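Local coordinates for tyrosine-protein phosphatase YwqE (Bacillus subtilis, PDB 3QY7) that removes phosphate from phosphotyrosine residues of proteins as a metal-dependent phosphatase of the CpsB/CapC family, with manganese as its cofactor, at residues I81-K93 with Y117-Y130. Residues are numbered along the deposited sequence; the frame is centred on the assembly and turned at random.
Sequences IRIYGEVEQDLAK and YAEQLFYDLQLKGY
The phenol oxygen of Tyr84 donates a 2.7 Å hydrogen bond from OH to Asp90 OD2, reaching the carboxylate on its anti side, 23° out of plane; this ties the loop before helix 87-92 to the middle of that helix. The same loop meets the residue just before helix 118-127: Tyr117 OH lies 3.3 Å from Tyr84 CA. The contacts between the segments are almost wholly apolar. Ile83 CG1 and CD1 lie against Tyr117 CE2, and with CG1 anti to the backbone N the isoleucine also brings CG1 to 3.7 Å from Leu121 CD2, the two side chains running alongside each other in opposite senses. Leu121 straddles the joint: its other methyl, CD1, packs near Val87 and Glu88. One turn on, Leu125 CD2 lies 3.8 Å from Glu88 CG, and the glutamate, bent at chi2, sets OE2 against the aliphatic part of Lys128, 3.3 Å from CG. The charged ends stay 4.5 Å apart (Glu88 OE2 to Lys128 NZ), too far for a salt bridge though probably mutually attractive. At the far end Leu91 CD2 sits over one face of the Tyr130 ring, 3.5 Å from its centroid and 15° off the normal, a CH-pi contact. Gly129, with positive phi, closes the helix in a Schellman motif and turns the chain toward strand 131-135, with Tyr130 just before it. Ile83, Val87 and Leu91 also touch strand 104-108. With axes 10.6 Å apart at 32°, the two helices pack side by side outside neighbouring parallel strands, as in the TIM-barrel-like fold of PHP phosphatases.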
# COMPACT_ATOMS: atom_id res chain seq x y z
N ILE A 81 -8.48 -2.32 1.77
CA ILE A 81 -9.82 -2.23 2.39
C ILE A 81 -10.32 -0.79 2.40
O ILE A 81 -9.86 0.04 3.16
CB ILE A 81 -9.77 -2.78 3.84
CG1 ILE A 81 -9.19 -4.20 3.84
CG2 ILE A 81 -11.18 -2.72 4.49
CD1 ILE A 81 -8.81 -4.73 5.22
N ARG A 82 -11.28 -0.50 1.52
CA ARG A 82 -11.96 0.79 1.57
C ARG A 82 -12.63 0.90 2.93
O ARG A 82 -13.42 0.02 3.31
CB ARG A 82 -12.99 0.88 0.46
CG ARG A 82 -13.88 2.14 0.52
CD ARG A 82 -13.09 3.39 0.11
NE ARG A 82 -12.61 3.31 -1.27
CZ ARG A 82 -13.34 3.59 -2.34
NH1 ARG A 82 -14.61 3.98 -2.20
NH2 ARG A 82 -12.81 3.48 -3.55
N ILE A 83 -12.34 1.98 3.64
CA ILE A 83 -12.81 2.17 5.01
C ILE A 83 -14.33 2.01 5.10
O ILE A 83 -15.05 2.42 4.19
CB ILE A 83 -12.34 3.53 5.58
CG1 ILE A 83 -12.51 3.61 7.11
CG2 ILE A 83 -12.99 4.71 4.83
CD1 ILE A 83 -11.79 4.80 7.75
N TYR A 84 -14.78 1.36 6.16
CA TYR A 84 -16.21 1.31 6.50
C TYR A 84 -16.32 1.11 8.00
O TYR A 84 -15.32 0.83 8.66
CB TYR A 84 -16.98 0.25 5.68
CG TYR A 84 -16.57 -1.19 5.92
CD1 TYR A 84 -15.45 -1.73 5.29
CD2 TYR A 84 -17.32 -2.02 6.75
CE1 TYR A 84 -15.09 -3.05 5.49
CE2 TYR A 84 -16.96 -3.35 6.95
CZ TYR A 84 -15.84 -3.86 6.32
OH TYR A 84 -15.48 -5.18 6.51
N GLY A 85 -17.52 1.30 8.54
CA GLY A 85 -17.69 1.38 9.99
C GLY A 85 -17.33 0.13 10.77
O GLY A 85 -16.90 0.22 11.92
N GLU A 86 -17.48 -1.03 10.13
CA GLU A 86 -17.38 -2.32 10.82
C GLU A 86 -16.04 -3.04 10.58
O GLU A 86 -15.96 -4.25 10.74
CB GLU A 86 -18.54 -3.23 10.40
CG GLU A 86 -19.95 -2.72 10.76
CD GLU A 86 -20.43 -1.59 9.86
OE1 GLU A 86 -20.03 -1.54 8.67
OE2 GLU A 86 -21.23 -0.75 10.33
N VAL A 87 -15.01 -2.29 10.19
CA VAL A 87 -13.68 -2.87 9.95
C VAL A 87 -13.14 -3.65 11.16
O VAL A 87 -12.65 -4.76 11.01
CB VAL A 87 -12.65 -1.81 9.48
CG1 VAL A 87 -11.21 -2.33 9.63
CG2 VAL A 87 -12.92 -1.40 8.04
N GLU A 88 -13.25 -3.05 12.35
CA GLU A 88 -12.69 -3.66 13.55
C GLU A 88 -13.38 -4.99 13.87
O GLU A 88 -12.72 -5.98 14.19
CB GLU A 88 -12.77 -2.68 14.73
CG GLU A 88 -11.84 -3.00 15.89
CD GLU A 88 -12.48 -3.88 16.95
OE1 GLU A 88 -13.72 -3.80 17.12
OE2 GLU A 88 -11.75 -4.64 17.61
N GLN A 89 -14.70 -4.99 13.76
CA GLN A 89 -15.49 -6.20 13.99
C GLN A 89 -15.17 -7.29 12.96
O GLN A 89 -14.86 -8.43 13.33
CB GLN A 89 -16.98 -5.86 14.02
CG GLN A 89 -17.36 -4.94 15.19
CD GLN A 89 -18.19 -3.73 14.76
OE1 GLN A 89 -18.81 -3.73 13.70
NE2 GLN A 89 -18.20 -2.70 15.60
N ASP A 90 -15.22 -6.93 11.67
CA ASP A 90 -15.02 -7.88 10.57
C ASP A 90 -13.63 -8.50 10.53
O ASP A 90 -13.46 -9.65 10.12
CB ASP A 90 -15.37 -7.25 9.22
CG ASP A 90 -16.85 -6.95 9.07
OD1 ASP A 90 -17.60 -7.16 10.05
OD2 ASP A 90 -17.26 -6.50 7.97
N LEU A 91 -12.64 -7.73 10.97
CA LEU A 91 -11.27 -8.21 11.14
C LEU A 91 -11.21 -9.28 12.23
O LEU A 91 -10.59 -10.33 12.04
CB LEU A 91 -10.36 -7.03 11.50
CG LEU A 91 -8.85 -7.08 11.33
CD1 LEU A 91 -8.45 -7.42 9.90
CD2 LEU A 91 -8.30 -5.71 11.73
N ALA A 92 -11.88 -9.02 13.35
CA ALA A 92 -11.94 -9.98 14.46
C ALA A 92 -12.66 -11.27 14.05
O ALA A 92 -12.34 -12.35 14.57
CB ALA A 92 -12.60 -9.36 15.68
N LYS A 93 -13.61 -11.16 13.13
CA LYS A 93 -14.30 -12.32 12.57
C LYS A 93 -13.53 -12.96 11.41
O LYS A 93 -14.02 -13.89 10.77
CB LYS A 93 -15.71 -11.94 12.12
CG LYS A 93 -16.68 -11.75 13.28
CD LYS A 93 -17.83 -10.83 12.92
CE LYS A 93 -18.74 -10.60 14.12
NZ LYS A 93 -18.07 -9.93 15.27
N TYR A 117 -15.12 9.46 11.10
CA TYR A 117 -14.89 8.43 12.11
C TYR A 117 -13.51 7.76 12.00
O TYR A 117 -13.17 6.89 12.80
CB TYR A 117 -15.99 7.37 12.06
CG TYR A 117 -16.02 6.59 10.76
CD1 TYR A 117 -16.79 7.04 9.69
CD2 TYR A 117 -15.27 5.42 10.61
CE1 TYR A 117 -16.82 6.34 8.50
CE2 TYR A 117 -15.30 4.71 9.42
CZ TYR A 117 -16.07 5.18 8.37
OH TYR A 117 -16.10 4.50 7.18
N ALA A 118 -12.72 8.15 11.00
CA ALA A 118 -11.40 7.55 10.77
C ALA A 118 -10.51 7.51 12.02
O ALA A 118 -9.95 6.47 12.35
CB ALA A 118 -10.68 8.27 9.61
N GLU A 119 -10.40 8.64 12.72
CA GLU A 119 -9.54 8.73 13.90
C GLU A 119 -9.95 7.75 15.00
O GLU A 119 -9.10 7.11 15.61
CB GLU A 119 -9.51 10.16 14.48
CG GLU A 119 -8.41 10.34 15.53
CD GLU A 119 -8.37 11.73 16.16
OE1 GLU A 119 -8.72 12.73 15.48
OE2 GLU A 119 -7.94 11.82 17.33
N GLN A 120 -11.26 7.65 15.22
CA GLN A 120 -11.84 6.75 16.22
C GLN A 120 -11.53 5.29 15.86
O GLN A 120 -11.05 4.52 16.70
CB GLN A 120 -13.36 6.97 16.37
CG GLN A 120 -14.01 6.25 17.57
CD GLN A 120 -13.34 6.57 18.90
OE1 GLN A 120 -13.22 7.73 19.30
NE2 GLN A 120 -12.89 5.53 19.59
N LEU A 121 -11.76 4.94 14.59
CA LEU A 121 -11.44 3.59 14.10
C LEU A 121 -9.98 3.23 14.30
O LEU A 121 -9.66 2.13 14.77
CB LEU A 121 -11.81 3.45 12.62
CG LEU A 121 -11.40 2.13 11.93
CD1 LEU A 121 -12.07 0.93 12.56
CD2 LEU A 121 -11.74 2.21 10.47
N PHE A 122 -9.10 4.16 13.95
CA PHE A 122 -7.66 3.93 14.03
C PHE A 122 -7.22 3.79 15.49
O PHE A 122 -6.29 3.01 15.80
CB PHE A 122 -6.92 5.07 13.32
CG PHE A 122 -7.01 5.02 11.79
CD1 PHE A 122 -7.87 4.12 11.15
CD2 PHE A 122 -6.25 5.89 11.02
CE1 PHE A 122 -7.96 4.07 9.75
CE2 PHE A 122 -6.35 5.85 9.62
CZ PHE A 122 -7.19 4.95 8.99
N TYR A 123 -7.87 4.54 16.38
CA TYR A 123 -7.60 4.45 17.81
C TYR A 123 -7.99 3.07 18.34
O TYR A 123 -7.22 2.42 19.07
CB TYR A 123 -8.37 5.53 18.57
CG TYR A 123 -8.19 5.42 20.07
CD1 TYR A 123 -7.07 5.94 20.70
CD2 TYR A 123 -9.14 4.77 20.85
CE1 TYR A 123 -6.90 5.84 22.08
CE2 TYR A 123 -8.98 4.66 22.21
CZ TYR A 123 -7.86 5.19 22.82
OH TYR A 123 -7.72 5.06 24.19
N ASP A 124 -9.17 2.63 17.94
CA ASP A 124 -9.70 1.32 18.30
C ASP A 124 -8.76 0.22 17.81
O ASP A 124 -8.44 -0.70 18.57
CB ASP A 124 -11.11 1.14 17.74
CG ASP A 124 -12.13 2.06 18.40
OD1 ASP A 124 -11.85 2.61 19.49
OD2 ASP A 124 -13.23 2.20 17.83
N LEU A 125 -8.29 0.32 16.57
CA LEU A 125 -7.41 -0.72 16.02
C LEU A 125 -6.07 -0.81 16.75
O LEU A 125 -5.59 -1.90 17.01
CB LEU A 125 -7.23 -0.54 14.49
CG LEU A 125 -8.46 -0.71 13.60
CD1 LEU A 125 -8.13 -0.25 12.18
CD2 LEU A 125 -8.99 -2.16 13.57
N GLN A 126 -5.50 0.35 17.11
CA GLN A 126 -4.25 0.37 17.86
C GLN A 126 -4.39 -0.28 19.22
O GLN A 126 -3.48 -0.94 19.70
CB GLN A 126 -3.72 1.79 18.01
CG GLN A 126 -3.06 2.34 16.76
CD GLN A 126 -2.55 3.76 16.96
OE1 GLN A 126 -1.47 3.98 17.52
NE2 GLN A 126 -3.34 4.74 16.52
N LEU A 127 -5.54 -0.06 19.86
CA LEU A 127 -5.83 -0.67 21.15
C LEU A 127 -5.92 -2.19 21.05
O LEU A 127 -5.68 -2.89 22.03
CB LEU A 127 -7.13 -0.11 21.75
CG LEU A 127 -7.12 1.25 22.46
CD1 LEU A 127 -8.34 1.33 23.34
CD2 LEU A 127 -5.87 1.49 23.30
N LYS A 128 -6.27 -2.68 19.87
CA LYS A 128 -6.27 -4.11 19.56
C LYS A 128 -4.91 -4.61 19.05
O LYS A 128 -4.72 -5.81 18.83
CB LYS A 128 -7.36 -4.44 18.53
CG LYS A 128 -8.79 -4.42 19.06
CD LYS A 128 -9.13 -5.69 19.82
CE LYS A 128 -10.44 -5.53 20.59
NZ LYS A 128 -10.23 -4.68 21.80
N GLY A 129 -3.97 -3.69 18.86
CA GLY A 129 -2.60 -4.03 18.50
C GLY A 129 -2.36 -3.99 17.00
O GLY A 129 -1.31 -4.42 16.54
N TYR A 130 -3.33 -3.49 16.26
CA TYR A 130 -3.14 -3.21 14.82
C TYR A 130 -2.50 -1.84 14.55
O TYR A 130 -2.55 -0.93 15.39
CB TYR A 130 -4.47 -3.31 14.08
CG TYR A 130 -5.00 -4.72 13.90
CD1 TYR A 130 -4.55 -5.52 12.84
CD2 TYR A 130 -5.94 -5.26 14.79
CE1 TYR A 130 -5.02 -6.81 12.65
CE2 TYR A 130 -6.42 -6.57 14.61
CZ TYR A 130 -5.95 -7.33 13.55
OH TYR A 130 -6.41 -8.62 13.35